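Local atomic coordinates of 2-C-methyl-D-erythritol 4-phosphate cytidylyltransferase (Thermus thermophilus HB8, PDB entry 2PX7), a protein that probably catalyses the transfer of a cytidylyl group from CTP to 2-C-methyl-D-erythritol 4-phosphate, an early step of isoprenoid biosynthesis. Residues L55-A60 against R116-R121; A60-A65 against L110-A115; A95-L100 against E180-A185. All coordinates share one frame; numbering follows the deposited sequence.

Contact 1: L55-A60 against R116-R121; sequences LEWTLA and RPFVSR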
ATOM      1  N   LEU A  55     -20.058   6.367  -3.063  1.00 37.87           N
ATOM      2  CA  LEU A  55     -20.665   7.580  -2.513  1.00 38.05           C
ATOM      3  C   LEU A  55     -21.348   7.306  -1.178  1.00 38.00           C
ATOM      4  O   LEU A  55     -21.161   8.044  -0.211  1.00 38.25           O
ATOM      5  CB  LEU A  55     -21.635   8.231  -3.525  1.00 38.00           C
ATOM      6  CG  LEU A  55     -22.394   9.469  -3.013  1.00 37.73           C
ATOM      7  CD1 LEU A  55     -21.431  10.618  -2.732  1.00 36.02           C
ATOM      8  CD2 LEU A  55     -23.492   9.898  -3.987  1.00 38.13           C
ATOM      9  N   GLU A  56     -22.124   6.228  -1.124  1.00 38.51           N
ATOM     10  CA  GLU A  56     -22.830   5.838   0.096  1.00 39.00           C
ATOM     11  C   GLU A  56     -21.854   5.504   1.211  1.00 37.97           C
ATOM     12  O   GLU A  56     -22.061   5.902   2.355  1.00 37.44           O
ATOM     13  CB  GLU A  56     -23.798   4.679  -0.183  1.00 39.15           C
ATOM     14  CG  GLU A  56     -25.013   5.102  -1.034  1.00 40.57           C
ATOM     15  CD  GLU A  56     -25.877   3.942  -1.517  1.00 41.88           C
ATOM     16  OE1 GLU A  56     -25.439   2.768  -1.466  1.00 44.01           O
ATOM     17  OE2 GLU A  56     -27.017   4.218  -1.968  1.00 47.49           O
ATOM     18  N   TRP A  57     -20.769   4.809   0.867  1.00 37.82           N
ATOM     19  CA  TRP A  57     -19.686   4.572   1.830  1.00 37.48           C
ATOM     20  C   TRP A  57     -19.105   5.865   2.404  1.00 36.92           C
ATOM     21  O   TRP A  57     -19.016   5.986   3.618  1.00 36.74           O
ATOM     22  CB  TRP A  57     -18.567   3.697   1.241  1.00 37.73           C
ATOM     23  CG  TRP A  57     -18.910   2.242   1.095  1.00 38.01           C
ATOM     24  CD1 TRP A  57     -19.116   1.564  -0.079  1.00 38.76           C
ATOM     25  CD2 TRP A  57     -19.060   1.271   2.147  1.00 37.99           C
ATOM     26  NE1 TRP A  57     -19.399   0.248   0.177  1.00 38.58           N
ATOM     27  CE2 TRP A  57     -19.364   0.034   1.530  1.00 38.21           C
ATOM     28  CE3 TRP A  57     -18.963   1.326   3.544  1.00 37.95           C
ATOM     29  CZ2 TRP A  57     -19.582  -1.148   2.265  1.00 39.28           C
ATOM     30  CZ3 TRP A  57     -19.195   0.150   4.284  1.00 39.23           C
ATOM     31  CH2 TRP A  57     -19.490  -1.073   3.634  1.00 38.62           C
ATOM     32  N   THR A  58     -18.722   6.843   1.570  1.00 37.24           N
ATOM     33  CA  THR A  58     -18.134   8.070   2.160  1.00 37.18           C
ATOM     34  C   THR A  58     -19.158   8.873   2.943  1.00 36.89           C
ATOM     35  O   THR A  58     -18.824   9.428   3.971  1.00 36.83           O
ATOM     36  CB  THR A  58     -17.283   9.014   1.201  1.00 37.39           C
ATOM     37  OG1 THR A  58     -18.108  10.035   0.621  1.00 39.67           O
ATOM     38  CG2 THR A  58     -16.537   8.267   0.155  1.00 36.44           C
ATOM     39  N   LEU A  59     -20.401   8.917   2.472  1.00 37.17           N
ATOM     40  CA  LEU A  59     -21.455   9.642   3.196  1.00 37.59           C
ATOM     41  C   LEU A  59     -21.719   9.092   4.595  1.00 37.97           C
ATOM     42  O   LEU A  59     -22.010   9.859   5.515  1.00 38.05           O
ATOM     43  CB  LEU A  59     -22.752   9.736   2.380  1.00 37.62           C
ATOM     44  CG  LEU A  59     -22.664  10.611   1.116  1.00 37.83           C
ATOM     45  CD1 LEU A  59     -24.016  10.776   0.462  1.00 37.05           C
ATOM     46  CD2 LEU A  59     -22.049  11.977   1.414  1.00 36.51           C
ATOM     47  N   ALA A  60     -21.601   7.770   4.748  1.00 38.21           N
ATOM     48  CA  ALA A  60     -21.652   7.125   6.063  1.00 38.22           C
ATOM     49  C   ALA A  60     -20.457   7.497   6.946  1.00 38.38           C
ATOM     50  O   ALA A  60     -20.625   7.775   8.131  1.00 38.46           O
ATOM     51  CB  ALA A  60     -21.767   5.594   5.905  1.00 38.29           C
ATOM     52  N   ARG A 116     -11.763   6.068  -1.568  1.00 31.62           N
ATOM     53  CA  ARG A 116     -11.321   5.556  -0.254  1.00 31.77           C
ATOM     54  C   ARG A 116     -12.536   5.357   0.672  1.00 32.11           C
ATOM     55  O   ARG A 116     -12.784   6.176   1.534  1.00 32.19           O
ATOM     56  CB  ARG A 116     -10.274   6.500   0.394  1.00 31.62           C
ATOM     57  CG  ARG A 116      -9.003   6.737  -0.452  1.00 31.30           C
ATOM     58  CD  ARG A 116      -8.050   7.879   0.088  1.00 31.88           C
ATOM     59  NE  ARG A 116      -6.669   7.585  -0.297  1.00 32.19           N
ATOM     60  CZ  ARG A 116      -5.990   8.202  -1.251  1.00 36.76           C
ATOM     61  NH1 ARG A 116      -6.543   9.218  -1.919  1.00 39.71           N
ATOM     62  NH2 ARG A 116      -4.753   7.812  -1.551  1.00 31.99           N
ATOM     63  N   PRO A 117     -13.320   4.276   0.475  1.00 32.92           N
ATOM     64  CA  PRO A 117     -14.557   4.090   1.263  1.00 33.39           C
ATOM     65  C   PRO A 117     -14.392   3.714   2.739  1.00 34.64           C
ATOM     66  O   PRO A 117     -15.262   4.046   3.551  1.00 35.66           O
ATOM     67  CB  PRO A 117     -15.283   2.977   0.509  1.00 33.03           C
ATOM     68  CG  PRO A 117     -14.179   2.186  -0.151  1.00 33.07           C
ATOM     69  CD  PRO A 117     -13.126   3.188  -0.513  1.00 32.95           C
ATOM     70  N   PHE A 118     -13.293   3.050   3.097  1.00 35.63           N
ATOM     71  CA  PHE A 118     -13.151   2.496   4.449  1.00 36.65           C
ATOM     72  C   PHE A 118     -12.287   3.386   5.328  1.00 37.36           C
ATOM     73  O   PHE A 118     -11.198   3.022   5.770  1.00 37.65           O
ATOM     74  CB  PHE A 118     -12.659   1.038   4.403  1.00 36.69           C
ATOM     75  CG  PHE A 118     -13.453   0.163   3.458  1.00 36.83           C
ATOM     76  CD1 PHE A 118     -14.835   0.046   3.592  1.00 37.83           C
ATOM     77  CD2 PHE A 118     -12.821  -0.534   2.438  1.00 36.98           C
ATOM     78  CE1 PHE A 118     -15.574  -0.743   2.722  1.00 37.89           C
ATOM     79  CE2 PHE A 118     -13.552  -1.340   1.565  1.00 38.28           C
ATOM     80  CZ  PHE A 118     -14.932  -1.441   1.704  1.00 36.47           C
ATOM     81  N   VAL A 119     -12.785   4.590   5.556  1.00 38.27           N
ATOM     82  CA  VAL A 119     -12.114   5.525   6.434  1.00 38.51           C
ATOM     83  C   VAL A 119     -12.874   5.476   7.745  1.00 38.97           C
ATOM     84  O   VAL A 119     -14.103   5.567   7.760  1.00 39.05           O
ATOM     85  CB  VAL A 119     -11.977   6.965   5.818  1.00 38.67           C
ATOM     86  CG1 VAL A 119     -11.127   6.908   4.570  1.00 39.41           C
ATOM     87  CG2 VAL A 119     -13.305   7.546   5.451  1.00 38.73           C
ATOM     88  N   SER A 120     -12.135   5.285   8.833  1.00 39.38           N
ATOM     89  CA  SER A 120     -12.721   5.082  10.147  1.00 40.28           C
ATOM     90  C   SER A 120     -13.005   6.414  10.801  1.00 40.71           C
ATOM     91  O   SER A 120     -12.451   7.447  10.401  1.00 40.92           O
ATOM     92  CB  SER A 120     -11.773   4.263  11.038  1.00 40.36           C
ATOM     93  OG  SER A 120     -10.559   4.959  11.293  1.00 40.57           O
ATOM     94  N   ARG A 121     -13.859   6.380  11.817  1.00 41.02           N
ATOM     95  CA  ARG A 121     -14.164   7.554  12.614  1.00 41.65           C
ATOM     96  C   ARG A 121     -12.900   8.059  13.298  1.00 40.61           C
ATOM     97  O   ARG A 121     -12.711   9.266  13.457  1.00 40.94           O
ATOM     98  CB  ARG A 121     -15.263   7.253  13.647  1.00 42.49           C
ATOM     99  CG  ARG A 121     -16.184   8.444  13.894  1.00 46.55           C
ATOM    100  CD  ARG A 121     -16.560   8.597  15.378  1.00 53.64           C
ATOM    101  NE  ARG A 121     -16.219   9.930  15.901  1.00 58.49           N
ATOM    102  CZ  ARG A 121     -16.928  11.048  15.701  1.00 61.11           C
ATOM    103  NH1 ARG A 121     -18.039  11.031  14.965  1.00 61.67           N
ATOM    104  NH2 ARG A 121     -16.518  12.199  16.234  1.00 62.46           N
TER
HETATM  105  O   HOH W   1     -17.855   4.237   5.251  1.00 37.89           O

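Contact 2: A60-A65 against L110-A115; sequences AAFRDA and LVHDVA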
ATOM      1  N   ALA A  60     -21.601   7.770   4.748  1.00 38.21           N
ATOM      2  CA  ALA A  60     -21.652   7.125   6.063  1.00 38.22           C
ATOM      3  C   ALA A  60     -20.457   7.497   6.946  1.00 38.38           C
ATOM      4  O   ALA A  60     -20.625   7.775   8.131  1.00 38.46           O
ATOM      5  CB  ALA A  60     -21.767   5.594   5.905  1.00 38.29           C
ATOM      6  N   ALA A  61     -19.252   7.517   6.367  1.00 38.84           N
ATOM      7  CA  ALA A  61     -18.032   7.895   7.102  1.00 38.55           C
ATOM      8  C   ALA A  61     -18.054   9.331   7.644  1.00 38.94           C
ATOM      9  O   ALA A  61     -17.438   9.625   8.683  1.00 38.60           O
ATOM     10  CB  ALA A  61     -16.797   7.674   6.241  1.00 38.66           C
ATOM     11  N   PHE A  62     -18.770  10.217   6.952  1.00 38.91           N
ATOM     12  CA  PHE A  62     -18.857  11.612   7.361  1.00 39.36           C
ATOM     13  C   PHE A  62     -20.270  12.022   7.828  1.00 40.69           C
ATOM     14  O   PHE A  62     -20.658  13.185   7.709  1.00 40.42           O
ATOM     15  CB  PHE A  62     -18.363  12.519   6.212  1.00 38.44           C
ATOM     16  CG  PHE A  62     -16.906  12.335   5.877  1.00 36.94           C
ATOM     17  CD1 PHE A  62     -15.920  12.909   6.665  1.00 34.22           C
ATOM     18  CD2 PHE A  62     -16.521  11.577   4.782  1.00 34.98           C
ATOM     19  CE1 PHE A  62     -14.569  12.740   6.351  1.00 34.52           C
ATOM     20  CE2 PHE A  62     -15.179  11.405   4.472  1.00 34.24           C
ATOM     21  CZ  PHE A  62     -14.201  11.988   5.261  1.00 33.22           C
ATOM     22  N   ARG A  63     -21.032  11.085   8.389  1.00 42.05           N
ATOM     23  CA  ARG A  63     -22.444  11.365   8.683  1.00 43.78           C
ATOM     24  C   ARG A  63     -22.651  12.338   9.849  1.00 42.88           C
ATOM     25  O   ARG A  63     -23.696  12.959   9.972  1.00 42.98           O
ATOM     26  CB  ARG A  63     -23.260  10.068   8.830  1.00 44.07           C
ATOM     27  CG  ARG A  63     -23.203   9.368  10.177  1.00 45.75           C
ATOM     28  CD  ARG A  63     -24.164   8.160  10.152  1.00 47.58           C
ATOM     29  NE  ARG A  63     -23.459   6.878  10.242  1.00 55.28           N
ATOM     30  CZ  ARG A  63     -23.760   5.779   9.548  1.00 57.97           C
ATOM     31  NH1 ARG A  63     -24.750   5.780   8.652  1.00 58.44           N
ATOM     32  NH2 ARG A  63     -23.040   4.672   9.734  1.00 59.47           N
ATOM     33  N   ASP A  64     -21.621  12.496  10.669  1.00 42.63           N
ATOM     34  CA  ASP A  64     -21.622  13.457  11.761  1.00 42.58           C
ATOM     35  C   ASP A  64     -21.217  14.884  11.362  1.00 41.57           C
ATOM     36  O   ASP A  64     -21.262  15.791  12.202  1.00 41.37           O
ATOM     37  CB  ASP A  64     -20.699  12.953  12.877  1.00 43.26           C
ATOM     38  CG  ASP A  64     -21.275  11.755  13.607  1.00 46.59           C
ATOM     39  OD1 ASP A  64     -22.513  11.729  13.812  1.00 49.23           O
ATOM     40  OD2 ASP A  64     -20.494  10.845  13.974  1.00 49.86           O
ATOM     41  N   ALA A  65     -20.818  15.077  10.100  1.00 40.13           N
ATOM     42  CA  ALA A  65     -20.395  16.396   9.603  1.00 39.08           C
ATOM     43  C   ALA A  65     -21.572  17.335   9.413  1.00 38.33           C
ATOM     44  O   ALA A  65     -22.635  16.915   8.955  1.00 37.98           O
ATOM     45  CB  ALA A  65     -19.613  16.260   8.297  1.00 38.23           C
ATOM     46  N   LEU A 110     -12.814  19.281   5.300  1.00 26.96           N
ATOM     47  CA  LEU A 110     -12.172  18.002   5.016  1.00 27.29           C
ATOM     48  C   LEU A 110     -12.416  17.674   3.555  1.00 27.22           C
ATOM     49  O   LEU A 110     -13.541  17.797   3.061  1.00 27.45           O
ATOM     50  CB  LEU A 110     -12.718  16.894   5.912  1.00 27.23           C
ATOM     51  CG  LEU A 110     -12.427  16.998   7.420  1.00 29.18           C
ATOM     52  CD1 LEU A 110     -13.276  15.997   8.191  1.00 27.87           C
ATOM     53  CD2 LEU A 110     -10.925  16.784   7.750  1.00 30.57           C
ATOM     54  N   VAL A 111     -11.354  17.310   2.849  1.00 26.63           N
ATOM     55  CA  VAL A 111     -11.472  16.952   1.447  1.00 26.32           C
ATOM     56  C   VAL A 111     -11.126  15.465   1.301  1.00 26.93           C
ATOM     57  O   VAL A 111     -10.053  15.028   1.731  1.00 26.76           O
ATOM     58  CB  VAL A 111     -10.516  17.781   0.562  1.00 26.15           C
ATOM     59  CG1 VAL A 111     -10.866  17.587  -0.923  1.00 23.90           C
ATOM     60  CG2 VAL A 111     -10.559  19.265   0.963  1.00 26.41           C
ATOM     61  N   HIS A 112     -12.031  14.703   0.698  1.00 26.65           N
ATOM     62  CA  HIS A 112     -11.889  13.260   0.680  1.00 28.05           C
ATOM     63  C   HIS A 112     -12.122  12.632  -0.689  1.00 28.31           C
ATOM     64  O   HIS A 112     -13.041  13.010  -1.396  1.00 28.24           O
ATOM     65  CB  HIS A 112     -12.802  12.615   1.735  1.00 27.70           C
ATOM     66  CG  HIS A 112     -12.617  11.135   1.855  1.00 28.50           C
ATOM     67  ND1 HIS A 112     -11.453  10.568   2.329  1.00 29.28           N
ATOM     68  CD2 HIS A 112     -13.436  10.105   1.536  1.00 28.41           C
ATOM     69  CE1 HIS A 112     -11.570   9.252   2.311  1.00 29.17           C
ATOM     70  NE2 HIS A 112     -12.763   8.944   1.830  1.00 28.83           N
ATOM     71  N   ASP A 113     -11.247  11.688  -1.050  1.00 29.90           N
ATOM     72  CA  ASP A 113     -11.375  10.885  -2.254  1.00 31.60           C
ATOM     73  C   ASP A 113     -12.460   9.865  -2.059  1.00 31.22           C
ATOM     74  O   ASP A 113     -12.367   9.073  -1.136  1.00 31.84           O
ATOM     75  CB  ASP A 113     -10.109  10.073  -2.492  1.00 32.86           C
ATOM     76  CG  ASP A 113      -8.952  10.903  -2.897  1.00 39.26           C
ATOM     77  OD1 ASP A 113      -9.129  12.120  -3.185  1.00 45.76           O
ATOM     78  OD2 ASP A 113      -7.830  10.328  -2.921  1.00 45.40           O
ATOM     79  N   VAL A 114     -13.456   9.852  -2.945  1.00 31.19           N
ATOM     80  CA  VAL A 114     -14.568   8.898  -2.874  1.00 31.21           C
ATOM     81  C   VAL A 114     -14.115   7.440  -3.131  1.00 31.20           C
ATOM     82  O   VAL A 114     -14.816   6.494  -2.773  1.00 31.38           O
ATOM     83  CB  VAL A 114     -15.748   9.329  -3.839  1.00 31.63           C
ATOM     84  CG1 VAL A 114     -15.461   8.926  -5.284  1.00 30.25           C
ATOM     85  CG2 VAL A 114     -17.082   8.756  -3.374  1.00 31.48           C
ATOM     86  N   ALA A 115     -12.944   7.271  -3.753  1.00 31.04           N
ATOM     87  CA  ALA A 115     -12.356   5.940  -3.953  1.00 31.58           C
ATOM     88  C   ALA A 115     -11.705   5.347  -2.696  1.00 31.75           C
ATOM     89  O   ALA A 115     -11.167   4.246  -2.760  1.00 32.17           O
ATOM     90  CB  ALA A 115     -11.349   5.946  -5.127  1.00 31.87           C
TER

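Contact 3: A95-L100 against E180-A185; sequences ASVARL and EAHAYA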
ATOM      1  N   ALA A  95     -10.279  20.947  -9.982  1.00 28.47           N
ATOM      2  CA  ALA A  95     -11.350  21.859 -10.413  1.00 28.22           C
ATOM      3  C   ALA A  95     -12.631  21.576  -9.640  1.00 27.49           C
ATOM      4  O   ALA A  95     -13.334  22.495  -9.255  1.00 27.45           O
ATOM      5  CB  ALA A  95     -11.597  21.733 -11.926  1.00 28.29           C
ATOM      6  N   SER A  96     -12.924  20.299  -9.399  1.00 27.44           N
ATOM      7  CA  SER A  96     -14.100  19.952  -8.599  1.00 26.97           C
ATOM      8  C   SER A  96     -13.965  20.467  -7.177  1.00 26.70           C
ATOM      9  O   SER A  96     -14.930  21.027  -6.644  1.00 25.50           O
ATOM     10  CB  SER A  96     -14.378  18.454  -8.611  1.00 26.97           C
ATOM     11  OG  SER A  96     -14.641  18.010  -9.930  1.00 27.63           O
ATOM     12  N   VAL A  97     -12.778  20.301  -6.571  1.00 26.01           N
ATOM     13  CA  VAL A  97     -12.529  20.852  -5.220  1.00 26.22           C
ATOM     14  C   VAL A  97     -12.771  22.364  -5.152  1.00 26.36           C
ATOM     15  O   VAL A  97     -13.405  22.850  -4.211  1.00 26.60           O
ATOM     16  CB  VAL A  97     -11.092  20.564  -4.686  1.00 26.34           C
ATOM     17  CG1 VAL A  97     -10.819  21.382  -3.408  1.00 25.56           C
ATOM     18  CG2 VAL A  97     -10.877  19.071  -4.427  1.00 24.94           C
ATOM     19  N   ALA A  98     -12.242  23.111  -6.122  1.00 26.39           N
ATOM     20  CA  ALA A  98     -12.447  24.576  -6.170  1.00 26.97           C
ATOM     21  C   ALA A  98     -13.943  24.956  -6.216  1.00 27.06           C
ATOM     22  O   ALA A  98     -14.391  25.907  -5.568  1.00 27.44           O
ATOM     23  CB  ALA A  98     -11.691  25.188  -7.382  1.00 26.31           C
ATOM     24  N   ARG A  99     -14.711  24.194  -6.982  1.00 27.94           N
ATOM     25  CA  ARG A  99     -16.154  24.406  -7.084  1.00 28.68           C
ATOM     26  C   ARG A  99     -16.848  24.168  -5.766  1.00 28.70           C
ATOM     27  O   ARG A  99     -17.609  25.017  -5.296  1.00 28.44           O
ATOM     28  CB  ARG A  99     -16.746  23.523  -8.177  1.00 28.79           C
ATOM     29  CG  ARG A  99     -16.277  23.950  -9.576  1.00 30.43           C
ATOM     30  CD  ARG A  99     -16.951  23.087 -10.615  1.00 33.44           C
ATOM     31  NE  ARG A  99     -16.422  23.298 -11.957  1.00 34.65           N
ATOM     32  CZ  ARG A  99     -17.096  23.026 -13.074  1.00 37.87           C
ATOM     33  NH1 ARG A  99     -18.342  22.549 -13.010  1.00 36.07           N
ATOM     34  NH2 ARG A  99     -16.523  23.234 -14.264  1.00 36.40           N
ATOM     35  N   LEU A 100     -16.558  23.021  -5.163  1.00 28.49           N
ATOM     36  CA  LEU A 100     -17.085  22.676  -3.846  1.00 28.98           C
ATOM     37  C   LEU A 100     -16.703  23.701  -2.797  1.00 29.05           C
ATOM     38  O   LEU A 100     -17.509  24.056  -1.948  1.00 29.42           O
ATOM     39  CB  LEU A 100     -16.603  21.278  -3.425  1.00 28.53           C
ATOM     40  CG  LEU A 100     -17.119  20.132  -4.297  1.00 28.92           C
ATOM     41  CD1 LEU A 100     -16.435  18.836  -3.895  1.00 28.27           C
ATOM     42  CD2 LEU A 100     -18.650  20.012  -4.205  1.00 28.91           C
ATOM     43  N   GLU A 180      -7.183  30.555  -0.250  1.00 26.50           N
ATOM     44  CA  GLU A 180      -5.932  31.213  -0.662  1.00 27.42           C
ATOM     45  C   GLU A 180      -5.078  30.330  -1.566  1.00 26.95           C
ATOM     46  O   GLU A 180      -4.517  30.804  -2.553  1.00 26.70           O
ATOM     47  CB  GLU A 180      -5.071  31.640   0.533  1.00 27.60           C
ATOM     48  CG  GLU A 180      -5.647  32.741   1.399  1.00 31.26           C
ATOM     49  CD  GLU A 180      -5.706  34.108   0.700  1.00 34.55           C
ATOM     50  OE1 GLU A 180      -4.886  34.382  -0.208  1.00 36.36           O
ATOM     51  OE2 GLU A 180      -6.570  34.915   1.087  1.00 35.30           O
ATOM     52  N   ALA A 181      -4.961  29.052  -1.202  1.00 27.05           N
ATOM     53  CA  ALA A 181      -4.179  28.087  -1.972  1.00 27.15           C
ATOM     54  C   ALA A 181      -4.723  27.909  -3.398  1.00 27.36           C
ATOM     55  O   ALA A 181      -3.962  27.917  -4.374  1.00 27.04           O
ATOM     56  CB  ALA A 181      -4.132  26.750  -1.242  1.00 26.50           C
ATOM     57  N   HIS A 182      -6.031  27.718  -3.506  1.00 27.15           N
ATOM     58  CA  HIS A 182      -6.659  27.583  -4.804  1.00 28.26           C
ATOM     59  C   HIS A 182      -6.588  28.884  -5.637  1.00 29.15           C
ATOM     60  O   HIS A 182      -6.402  28.814  -6.843  1.00 29.53           O
ATOM     61  CB  HIS A 182      -8.094  27.047  -4.676  1.00 27.67           C
ATOM     62  CG  HIS A 182      -8.167  25.551  -4.588  1.00 27.56           C
ATOM     63  ND1 HIS A 182      -8.344  24.747  -5.693  1.00 25.22           N
ATOM     64  CD2 HIS A 182      -8.052  24.713  -3.527  1.00 25.63           C
ATOM     65  CE1 HIS A 182      -8.360  23.481  -5.316  1.00 26.52           C
ATOM     66  NE2 HIS A 182      -8.181  23.433  -4.004  1.00 26.69           N
ATOM     67  N   ALA A 183      -6.685  30.046  -4.989  1.00 30.48           N
ATOM     68  CA  ALA A 183      -6.549  31.347  -5.685  1.00 32.31           C
ATOM     69  C   ALA A 183      -5.154  31.549  -6.291  1.00 33.23           C
ATOM     70  O   ALA A 183      -5.010  31.965  -7.451  1.00 33.66           O
ATOM     71  CB  ALA A 183      -6.893  32.509  -4.736  1.00 31.97           C
ATOM     72  N   TYR A 184      -4.126  31.251  -5.500  1.00 33.88           N
ATOM     73  CA  TYR A 184      -2.747  31.322  -5.970  1.00 34.17           C
ATOM     74  C   TYR A 184      -2.486  30.306  -7.077  1.00 34.10           C
ATOM     75  O   TYR A 184      -1.802  30.616  -8.051  1.00 33.58           O
ATOM     76  CB  TYR A 184      -1.787  31.104  -4.800  1.00 34.86           C
ATOM     77  CG  TYR A 184      -0.321  31.197  -5.152  1.00 36.16           C
ATOM     78  CD1 TYR A 184       0.257  32.416  -5.530  1.00 38.26           C
ATOM     79  CD2 TYR A 184       0.497  30.074  -5.086  1.00 36.11           C
ATOM     80  CE1 TYR A 184       1.629  32.508  -5.836  1.00 38.72           C
ATOM     81  CE2 TYR A 184       1.860  30.151  -5.389  1.00 37.84           C
ATOM     82  CZ  TYR A 184       2.421  31.372  -5.758  1.00 38.26           C
ATOM     83  OH  TYR A 184       3.770  31.442  -6.078  1.00 38.94           O
ATOM     84  N   ALA A 185      -3.028  29.097  -6.928  1.00 34.09           N
ATOM     85  CA  ALA A 185      -2.879  28.067  -7.959  1.00 35.01           C
ATOM     86  C   ALA A 185      -3.513  28.477  -9.296  1.00 35.91           C
ATOM     87  O   ALA A 185      -2.950  28.207 -10.347  1.00 35.74           O
ATOM     88  CB  ALA A 185      -3.422  26.743  -7.491  1.00 34.06           C
TER

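Contact 1: L55-A60 against R116-R121
Trp57 of helix 54-61 and Phe118 of loop 116-121 each hold CG anti to the carbonyl carbon and beside the backbone N (chi1 -74° and -50°), and these torsions bring the two rings together between helix and loop. They form a T-shaped (edge-to-face) pair, with the edge of Phe118 directed at a face of Trp57. Centroids of the six-membered rings lie 5.1 Å apart and the planes meet at 75°. Phe118 CE1 does the touching: it sits above the benzo part of the indole, 4.0 Å from Trp57 CH2. Nearer the backbone, Pro117 CB presses against the root of the indole, 3.4 Å from Trp57 CB. The proline also braces its neighbour, since Pro117 CG lies 3.9 Å above the centre of the Phe118 ring. A water at the edge of the indole, in its plane, donates to Trp57 O at 2.7 Å and to Pro117 O at 3.1 Å, joining the two backbones where no direct hydrogen bond does. The indole NE1 bonds to Val49 O, which helps fix the ring's rotation. The side chain of Pro117 is about 7 Å from that of Lys217, predicted to position the substrate. Ala231 of helix 221-231 touches the side chains of both Trp57 and Phe118, while Leu55 and Leu59 of helix 54-61 lie on strand 67-72.

Contact 2: A60-A65 against L110-A115
Phe62 turns its ring edge toward the imidazole face of His112, joining the turn just after helix 54-61 to strand 108-111 and the loop that follows in the Rossmann-like alpha/beta fold. The pair is an offset edge-to-face stack, with centroids 5.3 Å apart and planes at 60°. CE2 and CZ of the phenyl ring are the leading atoms; Phe62 CE2 comes within 3.7 Å of His112 CD2, and CZ lies over the imidazole. The histidine reaches this place with CG anti to its N (chi1 -175°), and a hydrogen bond from NE2 to Arg116 O restrains the imidazole where the phenyl edge meets it. Leu110, two residues earlier, points to the same side as His112, while Val111 between them points away. Leu110 CD1 meets the phenyl ring obliquely, 4.0 Å from Phe62 CE1, and the aromatic side chain thus spans Leu110 of the strand and His112 of the loop after it. Val28 of strand 27-31 and Val124 of helix 121-134 add apolar partners for Phe62, in keeping with its burial. The backbone of Phe62 leaves the helix here and opens a type I beta turn, closed by a hydrogen bond of 3.1 Å from Ala65 N to Phe62 O.

Contact 3: A95-L100 against E180-A185
His182 of helix 175-188 reaches across to Val97 and Ala98 of helix 93-103, a helix-helix contact in the Rossmann-like alpha/beta fold. The segments bury about 119 Å² in all, and the apolar contact rests on one imidazole against two aliphatic side chains. Val97 holds CG1 anti to its backbone N (chi1 169°), which places that methyl 3.4 Å from His182 NE2; the two side chains cross at about a right angle. Ala98 meets the other ring nitrogen, its CB 3.8 Å from His182 ND1, and both aliphatic groups come to the ring obliquely. Polar bonding is supplied from outside the pair: His182 NE2 is hydrogen-bonded to Asp195 OD1 at the start of helix 195-201, and this carboxylate may favour a protonated imidazole. A leucine in place of His182 would probably leave Asp195 without this hydrogen-bonding mate and loosen the link between helices 175-188 and 195-201. Other apolar neighbours include Pro31 of strand 27-31, against Val97, and Leu198 of helix 195-201, against His182. Between the two nitrogens, His182 CE1 lies against the helix backbone, 4.0 Å from Ala98 N.

How the contacts relate
From the N terminus, helix 54-61 and the turn after it supply the first halves of contacts 1 and 2, which share Ala60. Contact 2 returns at 110-115 and closes the shorter loop; contact 1 returns at 116-121 and encloses it, their centres 6 Å apart. Arg121 NH1 and Asp64 OD2 form a salt bridge between them at 2.7 Å. Contact 3 starts at 95-100, inside both loops, and closes only at 180-185, so it crosses both. It lies across the chain's centre from contact 1, but meets contact 2 through Val97 and Val111. Together they tie helix 54-61 to the strand 108-111 region and helix 93-103 to helix 175-188.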